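Long-range contacts in uracil-DNA glycosylase (Epstein-Barr virus, PDB 6LYJ), which is a viral member of the uracil-DNA glycosylase superfamily, an alpha/beta protein built around a four-stranded parallel sheet flanked by helices: residues 150-155 / 165-170; 63-68 / 154-159; 82-87 / 246-251; 184-189 / 237-242. All blocks are in the same frame, centred on the assembly; numbering follows the deposited sequence.

Contact 1. Residues 150-155 / 165-170; sequences TILTVQ and IGWAWF
The backbone of Ile151 passes Trp167 with their CA atoms 5.2 Å apart, so that the loop leaving edge strand 145-149 of the parallel sheet runs across the first turn of helix 167-181. This alpha/beta fold thereby joins the end of a sheet strand to a helix start, with Gly166 at the N-cap position; its positive phi is one that glycine adopts easily. Thr171, one turn into the helix, hydrogen-bonds through OG1 to the carbonyls of both Thr150 and Trp167, which brings these two acceptors close together. The large flat indole of Trp167 carries most of the contact. Leu152 lies over one face, its CB 3.9 Å from the centroid of the six-membered ring and almost on the normal, a CH-pi contact. Its backbone N sits over the same face, nearer the pyrrole part. With CG beside the backbone N (chi1 -67°) and the branch extended, the leucine sends CD1 under the benzo side to CE3 at 3.6 Å. That methyl also reaches the edge of the Phe170 ring, close to its plane. Ile151 adds a looser apolar touch, CD1 meeting Ala168 CB at 4.1 Å, where the small alanine leaves room for it. Val51 and Val55 of helix 42-59 also pack on the indole. Its one polar atom is satisfied at the edge by Thr153, a residue small enough to bring a hydroxyl there and bonded also to His162 ND1. Trp167 NE1 donates to Thr153 OG1 at 2.6 Å, the oxygen lying 17° out of the ring plane and the N-H bent at 145°.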
loop_
_atom_site.group_PDB
_atom_site.type_symbol
_atom_site.label_atom_id
_atom_site.label_comp_id
_atom_site.label_asym_id
_atom_site.label_seq_id
_atom_site.Cartn_x
_atom_site.Cartn_y
_atom_site.Cartn_z
ATOM N N THR A 150 -0.226 7.267 4.616
ATOM C CA THR A 150 -0.788 7.845 5.833
ATOM C C THR A 150 0.179 7.727 7.008
ATOM O O THR A 150 0.148 8.562 7.921
ATOM C CB THR A 150 -2.126 7.178 6.177
ATOM O OG1 THR A 150 -1.989 5.756 6.115
ATOM C CG2 THR A 150 -3.216 7.605 5.207
ATOM N N ILE A 151 1.034 6.706 7.005
ATOM C CA ILE A 151 2.104 6.539 7.983
ATOM C C ILE A 151 3.427 6.714 7.252
ATOM O O ILE A 151 3.663 6.064 6.226
ATOM C CB ILE A 151 2.033 5.166 8.679
ATOM C CG1 ILE A 151 0.636 4.905 9.246
ATOM C CG2 ILE A 151 3.084 5.058 9.774
ATOM C CD1 ILE A 151 0.157 5.972 10.218
ATOM N N LEU A 152 4.288 7.595 7.763
ATOM C CA LEU A 152 5.439 8.033 6.981
ATOM C C LEU A 152 6.732 7.301 7.322
ATOM O O LEU A 152 7.712 7.444 6.583
ATOM C CB LEU A 152 5.652 9.548 7.140
ATOM C CG LEU A 152 4.546 10.420 6.535
ATOM C CD1 LEU A 152 4.814 11.904 6.754
ATOM C CD2 LEU A 152 4.362 10.117 5.058
ATOM N N THR A 153 6.765 6.522 8.403
ATOM C CA THR A 153 7.945 5.739 8.743
ATOM C C THR A 153 7.522 4.332 9.147
ATOM O O THR A 153 6.345 4.065 9.404
ATOM C CB THR A 153 8.765 6.404 9.867
ATOM O OG1 THR A 153 7.922 6.654 10.997
ATOM C CG2 THR A 153 9.376 7.722 9.387
ATOM N N VAL A 154 8.497 3.425 9.183
ATOM C CA VAL A 154 8.257 2.050 9.610
ATOM C C VAL A 154 9.581 1.452 10.071
ATOM O O VAL A 154 10.639 1.737 9.501
ATOM C CB VAL A 154 7.606 1.219 8.477
ATOM C CG1 VAL A 154 8.556 1.068 7.288
ATOM C CG2 VAL A 154 7.144 -0.137 8.995
ATOM N N GLN A 155 9.522 0.623 11.111
ATOM C CA GLN A 155 10.696 -0.131 11.531
ATOM C C GLN A 155 10.920 -1.306 10.584
ATOM O O GLN A 155 9.966 -1.942 10.126
ATOM C CB GLN A 155 10.542 -0.628 12.970
ATOM C CG GLN A 155 11.793 -1.314 13.517
ATOM C CD GLN A 155 11.616 -1.864 14.924
ATOM O OE1 GLN A 155 10.915 -1.281 15.752
ATOM N NE2 GLN A 155 12.263 -2.990 15.201
ATOM N N ILE A 165 2.451 6.439 16.396
ATOM C CA ILE A 165 3.370 7.429 16.942
ATOM C C ILE A 165 2.984 8.850 16.563
ATOM O O ILE A 165 3.684 9.799 16.946
ATOM C CB ILE A 165 4.819 7.126 16.521
ATOM C CG1 ILE A 165 4.988 7.325 15.018
ATOM C CG2 ILE A 165 5.192 5.707 16.932
ATOM C CD1 ILE A 165 6.412 7.185 14.559
ATOM N N GLY A 166 1.892 9.028 15.826
ATOM C CA GLY A 166 1.378 10.348 15.515
ATOM C C GLY A 166 1.385 10.714 14.047
ATOM O O GLY A 166 0.955 11.826 13.711
ATOM N N TRP A 167 1.866 9.852 13.145
ATOM C CA TRP A 167 1.832 10.189 11.725
ATOM C C TRP A 167 0.400 10.327 11.217
ATOM O O TRP A 167 0.127 11.155 10.342
ATOM C CB TRP A 167 2.584 9.141 10.898
ATOM C CG TRP A 167 4.092 9.232 10.960
ATOM C CD1 TRP A 167 4.963 8.218 11.253
ATOM C CD2 TRP A 167 4.899 10.393 10.720
ATOM N NE1 TRP A 167 6.255 8.674 11.207
ATOM C CE2 TRP A 167 6.244 10.007 10.884
ATOM C CE3 TRP A 167 4.615 11.723 10.387
ATOM C CZ2 TRP A 167 7.304 10.901 10.724
ATOM C CZ3 TRP A 167 5.668 12.609 10.229
ATOM C CH2 TRP A 167 6.995 12.194 10.399
ATOM N N ALA A 168 -0.518 9.499 11.728
ATOM C CA ALA A 168 -1.885 9.499 11.210
ATOM C C ALA A 168 -2.573 10.840 11.441
ATOM O O ALA A 168 -3.301 11.328 10.568
ATOM C CB ALA A 168 -2.692 8.363 11.844
ATOM N N TRP A 169 -2.345 11.459 12.602
ATOM C CA TRP A 169 -2.857 12.810 12.829
ATOM C C TRP A 169 -2.341 13.781 11.771
ATOM O O TRP A 169 -3.113 14.564 11.196
ATOM C CB TRP A 169 -2.464 13.284 14.232
ATOM C CG TRP A 169 -2.454 14.772 14.366
ATOM C CD1 TRP A 169 -3.523 15.581 14.617
ATOM C CD2 TRP A 169 -1.320 15.634 14.226
ATOM N NE1 TRP A 169 -3.122 16.895 14.651
ATOM C CE2 TRP A 169 -1.774 16.954 14.411
ATOM C CE3 TRP A 169 0.038 15.418 13.963
ATOM C CZ2 TRP A 169 -0.920 18.055 14.344
ATOM C CZ3 TRP A 169 0.883 16.514 13.893
ATOM C CH2 TRP A 169 0.401 17.813 14.086
ATOM N N PHE A 170 -1.045 13.705 11.460
ATOM C CA PHE A 170 -0.453 14.653 10.522
ATOM C C PHE A 170 -0.996 14.443 9.115
ATOM O O PHE A 170 -1.384 15.404 8.442
ATOM C CB PHE A 170 1.072 14.541 10.538
ATOM C CG PHE A 170 1.747 15.357 9.465
ATOM C CD1 PHE A 170 1.654 16.741 9.471
ATOM C CD2 PHE A 170 2.473 14.744 8.454
ATOM C CE1 PHE A 170 2.266 17.503 8.481
ATOM C CE2 PHE A 170 3.094 15.502 7.463
ATOM C CZ PHE A 170 2.989 16.880 7.480
#

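Contact 2. Residues 63-68 / 154-159; sequences TVYPEE and VQKGKP
The Tyr65 ring runs side by side with the aliphatic chain of Lys156, both pointing the same way, and the lysine meets it obliquely rather than squarely over a face or at an edge. The closest approach is from Tyr65 CE2 to Lys156 CB, 3.5 Å, while Lys156 CG and CD continue alongside the ring as far as OH. Because Lys156 CG is anti to its backbone N (chi1 167°) and the rest of the chain is extended, the methylenes stay against the tyrosine as the ammonium is carried away from it. Thr63 meets the same lysine, CB to CB at 3.7 Å. A long chain suits this exposed margin, since its carbons can pack while its charge remains at the surface. Beneath these side chains lies a two-stranded antiparallel sheet of strands 64-65 and 154-155. Tyr65 and Val154 are a hydrogen-bonded pair: Tyr65 N donates to Val154 O at 2.8 Å, and Val154 N returns a bond to Tyr65 O at 2.9 Å with a more bent N-H. Val64 and Gln155 form the non-hydrogen-bonded pair, their side chains on the other face from Tyr65 and Val154. The beta-branched valines favour the extended backbone, and Val64 packs on His162 and on Arg59 of helix 42-59. Lys156 N, bonded to Thr63 O at 2.9 Å, extends the pairing by one more link. There Gln155 to Lys158 make a type II beta turn, in which Gly157 readily takes the positive phi and Lys158 N closes on Gln155 O. Pro66 is joined to Tyr65 by a cis peptide bond.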
loop_
_atom_site.group_PDB
_atom_site.type_symbol
_atom_site.label_atom_id
_atom_site.label_comp_id
_atom_site.label_asym_id
_atom_site.label_seq_id
_atom_site.Cartn_x
_atom_site.Cartn_y
_atom_site.Cartn_z
ATOM N N THR A 63 16.563 -0.068 12.839
ATOM C CA THR A 63 16.514 0.444 11.476
ATOM C C THR A 63 15.114 0.951 11.163
ATOM O O THR A 63 14.127 0.229 11.343
ATOM C CB THR A 63 16.906 -0.644 10.475
ATOM O OG1 THR A 63 18.136 -1.257 10.880
ATOM C CG2 THR A 63 17.073 -0.046 9.085
ATOM N N VAL A 64 15.034 2.190 10.680
ATOM C CA VAL A 64 13.772 2.838 10.348
ATOM C C VAL A 64 13.817 3.275 8.890
ATOM O O VAL A 64 14.818 3.841 8.434
ATOM C CB VAL A 64 13.503 4.042 11.278
ATOM C CG1 VAL A 64 12.235 4.780 10.858
ATOM C CG2 VAL A 64 13.406 3.583 12.730
ATOM N N TYR A 65 12.729 3.015 8.162
ATOM C CA TYR A 65 12.611 3.377 6.761
ATOM C C TYR A 65 11.480 4.381 6.557
ATOM O O TYR A 65 10.461 4.312 7.250
ATOM C CB TYR A 65 12.342 2.145 5.878
ATOM C CG TYR A 65 13.422 1.088 5.908
ATOM C CD1 TYR A 65 14.734 1.396 5.571
ATOM C CD2 TYR A 65 13.126 -0.221 6.265
ATOM C CE1 TYR A 65 15.725 0.426 5.587
ATOM C CE2 TYR A 65 14.106 -1.194 6.288
ATOM C CZ TYR A 65 15.405 -0.865 5.947
ATOM O OH TYR A 65 16.385 -1.832 5.973
ATOM N N PRO A 66 11.641 5.340 5.635
ATOM C CA PRO A 66 12.919 5.579 4.958
ATOM C C PRO A 66 13.847 6.402 5.850
ATOM O O PRO A 66 13.537 6.585 7.033
ATOM C CB PRO A 66 12.516 6.347 3.700
ATOM C CG PRO A 66 11.232 7.007 4.047
ATOM C CD PRO A 66 10.552 6.171 5.092
ATOM N N GLU A 67 14.973 6.861 5.311
ATOM C CA GLU A 67 15.816 7.796 6.040
ATOM C C GLU A 67 15.045 9.080 6.334
ATOM O O GLU A 67 14.060 9.412 5.668
ATOM C CB GLU A 67 17.090 8.112 5.254
ATOM C CG GLU A 67 18.077 6.963 5.214
ATOM C CD GLU A 67 18.668 6.665 6.578
ATOM O OE1 GLU A 67 19.298 7.571 7.167
ATOM O OE2 GLU A 67 18.480 5.534 7.073
ATOM N N GLU A 68 15.508 9.805 7.355
ATOM C CA GLU A 68 14.819 11.023 7.771
ATOM C C GLU A 68 14.675 12.010 6.616
ATOM O O GLU A 68 13.608 12.609 6.435
ATOM C CB GLU A 68 15.550 11.678 8.942
ATOM C CG GLU A 68 14.919 13.000 9.358
ATOM C CD GLU A 68 15.595 13.635 10.553
ATOM O OE1 GLU A 68 15.058 13.509 11.670
ATOM O OE2 GLU A 68 16.670 14.242 10.381
ATOM N N VAL A 154 8.497 3.425 9.183
ATOM C CA VAL A 154 8.257 2.050 9.610
ATOM C C VAL A 154 9.581 1.452 10.071
ATOM O O VAL A 154 10.639 1.737 9.501
ATOM C CB VAL A 154 7.606 1.219 8.477
ATOM C CG1 VAL A 154 8.556 1.068 7.288
ATOM C CG2 VAL A 154 7.144 -0.137 8.995
ATOM N N GLN A 155 9.522 0.623 11.111
ATOM C CA GLN A 155 10.696 -0.131 11.531
ATOM C C GLN A 155 10.920 -1.306 10.584
ATOM O O GLN A 155 9.966 -1.942 10.126
ATOM C CB GLN A 155 10.542 -0.628 12.970
ATOM C CG GLN A 155 11.793 -1.314 13.517
ATOM C CD GLN A 155 11.616 -1.864 14.924
ATOM O OE1 GLN A 155 10.915 -1.281 15.752
ATOM N NE2 GLN A 155 12.263 -2.990 15.201
ATOM N N LYS A 156 12.189 -1.565 10.270
ATOM C CA LYS A 156 12.562 -2.660 9.380
ATOM C C LYS A 156 11.872 -3.964 9.765
ATOM O O LYS A 156 11.911 -4.387 10.921
ATOM C CB LYS A 156 14.079 -2.846 9.405
ATOM C CG LYS A 156 14.563 -4.135 8.762
ATOM C CD LYS A 156 16.064 -4.290 8.928
ATOM C CE LYS A 156 16.539 -5.656 8.456
ATOM N NZ LYS A 156 17.956 -5.908 8.842
ATOM N N GLY A 157 11.229 -4.592 8.783
ATOM C CA GLY A 157 10.611 -5.888 8.964
ATOM C C GLY A 157 9.339 -5.915 9.780
ATOM O O GLY A 157 8.790 -7.001 9.992
ATOM N N LYS A 158 8.846 -4.770 10.252
ATOM C CA LYS A 158 7.688 -4.728 11.144
ATOM C C LYS A 158 6.623 -3.786 10.598
ATOM O O LYS A 158 6.570 -2.606 10.970
ATOM C CB LYS A 158 8.110 -4.326 12.556
ATOM C CG LYS A 158 8.924 -5.402 13.274
ATOM C CD LYS A 158 9.346 -4.956 14.664
ATOM C CE LYS A 158 9.916 -6.113 15.477
ATOM N NZ LYS A 158 10.659 -7.086 14.630
ATOM N N PRO A 159 5.759 -4.269 9.709
ATOM C CA PRO A 159 4.698 -3.410 9.168
ATOM C C PRO A 159 3.777 -2.909 10.271
ATOM O O PRO A 159 3.427 -3.645 11.194
ATOM C CB PRO A 159 3.953 -4.331 8.198
ATOM C CG PRO A 159 4.304 -5.729 8.640
ATOM C CD PRO A 159 5.705 -5.636 9.162
#

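Contact 3. Residues 82-87 / 246-251; sequences DIKVVI and KGLGEI
Lys84 stretches its methylenes past Ile251, the two side chains sliding by each other in opposite directions, with Lys84 CD 4.2 Å from Ile251 CD1. On the way its CE also comes to 4.2 Å from Leu248 CB, so apolar neighbours line the chain and its charged end is carried to the backbone beyond. There NZ donates to Gly249 O at 2.8 Å, approaching well off the carbonyl direction, at a C=O...N angle of 113° and tilted 26° from the carbonyl plane. The chain, extended beyond CG, gives the lysine the length to span from just before the strand to the loop. Gly249 suits the spot because, without a side chain, it leaves room for the ammonium close to its CA. A water accepts a bond from Lys84 NZ at 3.0 Å; its link to Gly249 N is too short to be taken at face value. The contact joins the residue preceding strand 85-89, in the interior of the parallel sheet, to the segment that follows helix 235-245. That helix ends in a Schellman motif: Gly247, whose positive phi glycine tolerates well, donates its N to Arg244 O, while Leu248 N reaches back to Leu243 O. Deeper in, Val85 CG2 meets Ile251 CG1 at 4.3 Å, a modest apolar contact between two branched residues suited to a buried place. Ile251 also packs on Leu243 of the helix and Val145 of strand 145-149, while its backbone N is bonded to Asn240 OD1. Glu250, whose CB points away from segment 82-87, makes a salt bridge with Arg244.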
loop_
_atom_site.group_PDB
_atom_site.type_symbol
_atom_site.label_atom_id
_atom_site.label_comp_id
_atom_site.label_asym_id
_atom_site.label_seq_id
_atom_site.Cartn_x
_atom_site.Cartn_y
_atom_site.Cartn_z
ATOM N N ASP A 82 -0.366 22.999 -6.947
ATOM C CA ASP A 82 -0.495 22.348 -8.245
ATOM C C ASP A 82 -0.910 20.882 -8.147
ATOM O O ASP A 82 -0.948 20.193 -9.171
ATOM C CB ASP A 82 0.820 22.466 -9.019
ATOM C CG ASP A 82 1.177 23.902 -9.340
ATOM O OD1 ASP A 82 0.253 24.729 -9.491
ATOM O OD2 ASP A 82 2.384 24.207 -9.439
ATOM N N ILE A 83 -1.206 20.387 -6.946
ATOM C CA ILE A 83 -1.615 18.995 -6.789
ATOM C C ILE A 83 -2.968 18.780 -7.453
ATOM O O ILE A 83 -3.905 19.567 -7.264
ATOM C CB ILE A 83 -1.639 18.604 -5.305
ATOM C CG1 ILE A 83 -0.208 18.571 -4.758
ATOM C CG2 ILE A 83 -2.355 17.269 -5.108
ATOM C CD1 ILE A 83 -0.122 18.479 -3.260
ATOM N N LYS A 84 -3.063 17.725 -8.267
ATOM C CA LYS A 84 -4.271 17.380 -9.003
ATOM C C LYS A 84 -4.838 16.017 -8.647
ATOM O O LYS A 84 -6.034 15.793 -8.841
ATOM C CB LYS A 84 -4.013 17.406 -10.521
ATOM C CG LYS A 84 -3.619 18.757 -11.081
ATOM C CD LYS A 84 -3.070 18.616 -12.495
ATOM C CE LYS A 84 -2.652 19.959 -13.064
ATOM N NZ LYS A 84 -2.097 19.838 -14.444
ATOM N N VAL A 85 -4.005 15.088 -8.183
ATOM C CA VAL A 85 -4.432 13.743 -7.824
ATOM C C VAL A 85 -3.721 13.355 -6.536
ATOM O O VAL A 85 -2.510 13.562 -6.402
ATOM C CB VAL A 85 -4.135 12.717 -8.939
ATOM C CG1 VAL A 85 -4.618 11.330 -8.530
ATOM C CG2 VAL A 85 -4.787 13.131 -10.244
ATOM N N VAL A 86 -4.473 12.802 -5.589
ATOM C CA VAL A 86 -3.931 12.276 -4.341
ATOM C C VAL A 86 -4.196 10.778 -4.316
ATOM O O VAL A 86 -5.342 10.342 -4.474
ATOM C CB VAL A 86 -4.542 12.961 -3.107
ATOM C CG1 VAL A 86 -3.976 12.344 -1.835
ATOM C CG2 VAL A 86 -4.251 14.455 -3.134
ATOM N N ILE A 87 -3.133 9.997 -4.152
ATOM C CA ILE A 87 -3.213 8.548 -4.011
ATOM C C ILE A 87 -2.692 8.203 -2.623
ATOM O O ILE A 87 -1.565 8.575 -2.272
ATOM C CB ILE A 87 -2.400 7.830 -5.099
ATOM C CG1 ILE A 87 -2.925 8.201 -6.490
ATOM C CG2 ILE A 87 -2.451 6.326 -4.894
ATOM C CD1 ILE A 87 -2.075 7.686 -7.624
ATOM N N LYS A 246 -12.389 20.367 -15.425
ATOM C CA LYS A 246 -12.088 21.516 -14.581
ATOM C C LYS A 246 -11.054 22.451 -15.201
ATOM O O LYS A 246 -10.625 23.406 -14.544
ATOM C CB LYS A 246 -11.606 21.049 -13.205
ATOM C CG LYS A 246 -12.646 20.274 -12.408
ATOM C CD LYS A 246 -13.842 21.146 -12.071
ATOM C CE LYS A 246 -14.802 20.426 -11.134
ATOM N NZ LYS A 246 -15.915 21.316 -10.698
ATOM N N GLY A 247 -10.651 22.202 -16.447
ATOM C CA GLY A 247 -9.698 23.052 -17.133
ATOM C C GLY A 247 -8.261 22.894 -16.696
ATOM O O GLY A 247 -7.456 23.806 -16.906
ATOM N N LEU A 248 -7.910 21.766 -16.090
ATOM C CA LEU A 248 -6.553 21.504 -15.643
ATOM C C LEU A 248 -5.855 20.574 -16.629
ATOM O O LEU A 248 -6.501 19.814 -17.354
ATOM C CB LEU A 248 -6.553 20.895 -14.239
ATOM C CG LEU A 248 -7.256 21.744 -13.174
ATOM C CD1 LEU A 248 -7.175 21.083 -11.810
ATOM C CD2 LEU A 248 -6.677 23.153 -13.130
ATOM N N GLY A 249 -4.528 20.664 -16.676
ATOM C CA GLY A 249 -3.768 19.765 -17.529
ATOM C C GLY A 249 -3.873 18.328 -17.044
ATOM O O GLY A 249 -3.746 18.038 -15.853
ATOM N N GLU A 250 -4.097 17.416 -17.988
ATOM C CA GLU A 250 -4.211 16.006 -17.644
ATOM C C GLU A 250 -2.848 15.411 -17.300
ATOM O O GLU A 250 -1.792 15.924 -17.683
ATOM C CB GLU A 250 -4.837 15.216 -18.797
ATOM C CG GLU A 250 -6.188 15.740 -19.255
ATOM C CD GLU A 250 -6.803 14.900 -20.364
ATOM O OE1 GLU A 250 -6.660 13.659 -20.334
ATOM O OE2 GLU A 250 -7.429 15.487 -21.269
ATOM N N ILE A 251 -2.889 14.298 -16.579
ATOM C CA ILE A 251 -1.678 13.574 -16.216
ATOM C C ILE A 251 -1.286 12.679 -17.383
ATOM O O ILE A 251 -2.131 11.984 -17.958
ATOM C CB ILE A 251 -1.894 12.745 -14.938
ATOM C CG1 ILE A 251 -2.528 13.583 -13.820
ATOM C CG2 ILE A 251 -0.580 12.117 -14.480
ATOM C CD1 ILE A 251 -1.693 14.771 -13.370
HETATM O O HOH W 1 -3.044 22.403 -15.664
#

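Contact 4. Residues 184-189 / 237-242; sequences ACVFML and VLANNF
Val186 splits its two methyls between the partners it meets on helix 235-245. With chi1 at -179° CG1 lies anti to the backbone N and reaches Ala239 CB at 3.8 Å, while CG2 turns to Phe242 CD2 at 3.5 Å. Phe242 has CG anti to its own backbone N (chi1 177°), which swings the ring off the helix toward the strand, sliding past the valine in the opposite direction. The far end of the ring lies against the residues just before the strand: Ala184 CB meets CE2 at 3.9 Å, and Cys185 N lies at the ring edge, near its plane. Ala184, being small, lets the phenyl come so close to the main chain. Met188 reaches across with its long, unbranched chain, which delivers CE to Ala239 CB at 3.6 Å. Ala239 thus receives two side chains on a single methyl, its small size allowing the helix to sit near the sheet. Leu207 of the next strand also touches Phe242. The axes of strand 186-189 and helix 237-242 approach to 9.4 Å at 166°, nearly antiparallel, the helix-on-sheet packing characteristic of alpha/beta folds with a parallel sheet.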
loop_
_atom_site.group_PDB
_atom_site.type_symbol
_atom_site.label_atom_id
_atom_site.label_comp_id
_atom_site.label_asym_id
_atom_site.label_seq_id
_atom_site.Cartn_x
_atom_site.Cartn_y
_atom_site.Cartn_z
ATOM N N ALA A 184 -9.914 22.008 -7.100
ATOM C CA ALA A 184 -10.392 20.791 -7.748
ATOM C C ALA A 184 -9.277 19.760 -7.725
ATOM O O ALA A 184 -8.179 20.021 -8.229
ATOM C CB ALA A 184 -10.833 21.072 -9.187
ATOM N N CYS A 185 -9.571 18.583 -7.177
ATOM C CA CYS A 185 -8.562 17.554 -6.986
ATOM C C CYS A 185 -9.232 16.189 -7.044
ATOM O O CYS A 185 -10.413 16.053 -6.720
ATOM C CB CYS A 185 -7.831 17.751 -5.654
ATOM S SG CYS A 185 -6.382 16.711 -5.423
ATOM N N VAL A 186 -8.469 15.180 -7.480
ATOM C CA VAL A 186 -8.912 13.787 -7.476
ATOM C C VAL A 186 -8.251 13.062 -6.312
ATOM O O VAL A 186 -7.054 13.243 -6.051
ATOM C CB VAL A 186 -8.588 13.086 -8.812
ATOM C CG1 VAL A 186 -9.075 11.639 -8.793
ATOM C CG2 VAL A 186 -9.192 13.845 -9.987
ATOM N N PHE A 187 -9.031 12.248 -5.601
ATOM C CA PHE A 187 -8.547 11.426 -4.496
ATOM C C PHE A 187 -8.867 9.967 -4.797
ATOM O O PHE A 187 -10.035 9.614 -4.993
ATOM C CB PHE A 187 -9.183 11.845 -3.164
ATOM C CG PHE A 187 -8.821 13.239 -2.725
ATOM C CD1 PHE A 187 -9.424 14.346 -3.306
ATOM C CD2 PHE A 187 -7.877 13.442 -1.733
ATOM C CE1 PHE A 187 -9.092 15.630 -2.904
ATOM C CE2 PHE A 187 -7.539 14.722 -1.326
ATOM C CZ PHE A 187 -8.148 15.815 -1.912
ATOM N N MET A 188 -7.834 9.125 -4.846
ATOM C CA MET A 188 -7.987 7.702 -5.143
ATOM C C MET A 188 -7.766 6.915 -3.854
ATOM O O MET A 188 -6.643 6.853 -3.342
ATOM C CB MET A 188 -7.013 7.255 -6.232
ATOM C CG MET A 188 -7.139 8.005 -7.560
ATOM S SD MET A 188 -5.972 7.375 -8.784
ATOM C CE MET A 188 -6.349 8.388 -10.213
ATOM N N LEU A 189 -8.836 6.310 -3.343
ATOM C CA LEU A 189 -8.826 5.575 -2.080
ATOM C C LEU A 189 -9.065 4.095 -2.370
ATOM O O LEU A 189 -10.186 3.700 -2.705
ATOM C CB LEU A 189 -9.888 6.134 -1.132
ATOM C CG LEU A 189 -9.889 7.664 -1.004
ATOM C CD1 LEU A 189 -10.969 8.159 -0.051
ATOM C CD2 LEU A 189 -8.527 8.145 -0.549
ATOM N N VAL A 237 -8.531 7.006 -15.920
ATOM C CA VAL A 237 -9.327 7.648 -16.960
ATOM C C VAL A 237 -10.293 8.650 -16.339
ATOM O O VAL A 237 -10.410 9.788 -16.807
ATOM C CB VAL A 237 -10.067 6.591 -17.798
ATOM C CG1 VAL A 237 -11.030 7.255 -18.778
ATOM C CG2 VAL A 237 -9.072 5.698 -18.529
ATOM N N LEU A 238 -11.035 8.226 -15.311
ATOM C CA LEU A 238 -11.982 9.133 -14.668
ATOM C C LEU A 238 -11.265 10.357 -14.113
ATOM O O LEU A 238 -11.783 11.479 -14.181
ATOM C CB LEU A 238 -12.743 8.400 -13.563
ATOM C CG LEU A 238 -13.652 7.264 -14.038
ATOM C CD1 LEU A 238 -14.183 6.471 -12.848
ATOM C CD2 LEU A 238 -14.794 7.804 -14.894
ATOM N N ALA A 239 -10.066 10.157 -13.562
ATOM C CA ALA A 239 -9.285 11.264 -13.026
ATOM C C ALA A 239 -8.947 12.269 -14.118
ATOM O O ALA A 239 -9.141 13.482 -13.944
ATOM C CB ALA A 239 -8.016 10.738 -12.361
ATOM N N ASN A 240 -8.432 11.787 -15.260
ATOM C CA ASN A 240 -8.106 12.729 -16.329
ATOM C C ASN A 240 -9.355 13.388 -16.913
ATOM O O ASN A 240 -9.303 14.561 -17.300
ATOM C CB ASN A 240 -7.300 12.042 -17.429
ATOM C CG ASN A 240 -5.802 12.099 -17.174
ATOM O OD1 ASN A 240 -5.331 12.915 -16.382
ATOM N ND2 ASN A 240 -5.048 11.243 -17.857
ATOM N N ASN A 241 -10.477 12.665 -16.991
ATOM C CA ASN A 241 -11.725 13.296 -17.420
ATOM C C ASN A 241 -12.104 14.440 -16.490
ATOM O O ASN A 241 -12.506 15.519 -16.942
ATOM C CB ASN A 241 -12.860 12.271 -17.486
ATOM C CG ASN A 241 -12.664 11.250 -18.588
ATOM O OD1 ASN A 241 -11.846 11.439 -19.490
ATOM N ND2 ASN A 241 -13.433 10.169 -18.534
ATOM N N PHE A 242 -11.978 14.216 -15.180
ATOM C CA PHE A 242 -12.278 15.266 -14.216
ATOM C C PHE A 242 -11.365 16.465 -14.429
ATOM O O PHE A 242 -11.830 17.609 -14.508
ATOM C CB PHE A 242 -12.144 14.719 -12.794
ATOM C CG PHE A 242 -12.363 15.742 -11.717
ATOM C CD1 PHE A 242 -13.647 16.065 -11.302
ATOM C CD2 PHE A 242 -11.287 16.358 -11.094
ATOM C CE1 PHE A 242 -13.855 17.000 -10.299
ATOM C CE2 PHE A 242 -11.489 17.289 -10.088
ATOM C CZ PHE A 242 -12.775 17.610 -9.690
#

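The four contacts fall into two groups on opposite sides of the chain's centre. Contacts 1 and 2, with centres 11 Å apart, share Val154 and Gln155, so the chain that packs on the start of helix 167-181 through residues 150-153 runs straight on into the small antiparallel sheet. Contacts 3 and 4, 7 Å apart, reach neighbouring strands 85-89 and 186-190 of the parallel sheet and both involve helix 235-245 or the segment after it. Along the chain, contacts 1 and 4 are nested inside the long loop that contact 3 closes, whereas contacts 2 and 3 alternate their segments. Contact 1 closes a short loop, while the other three join segments 48 to 159 residues apart. The centres of contacts 1 and 2 lie about 25 to 31 Å from those of contacts 3 and 4.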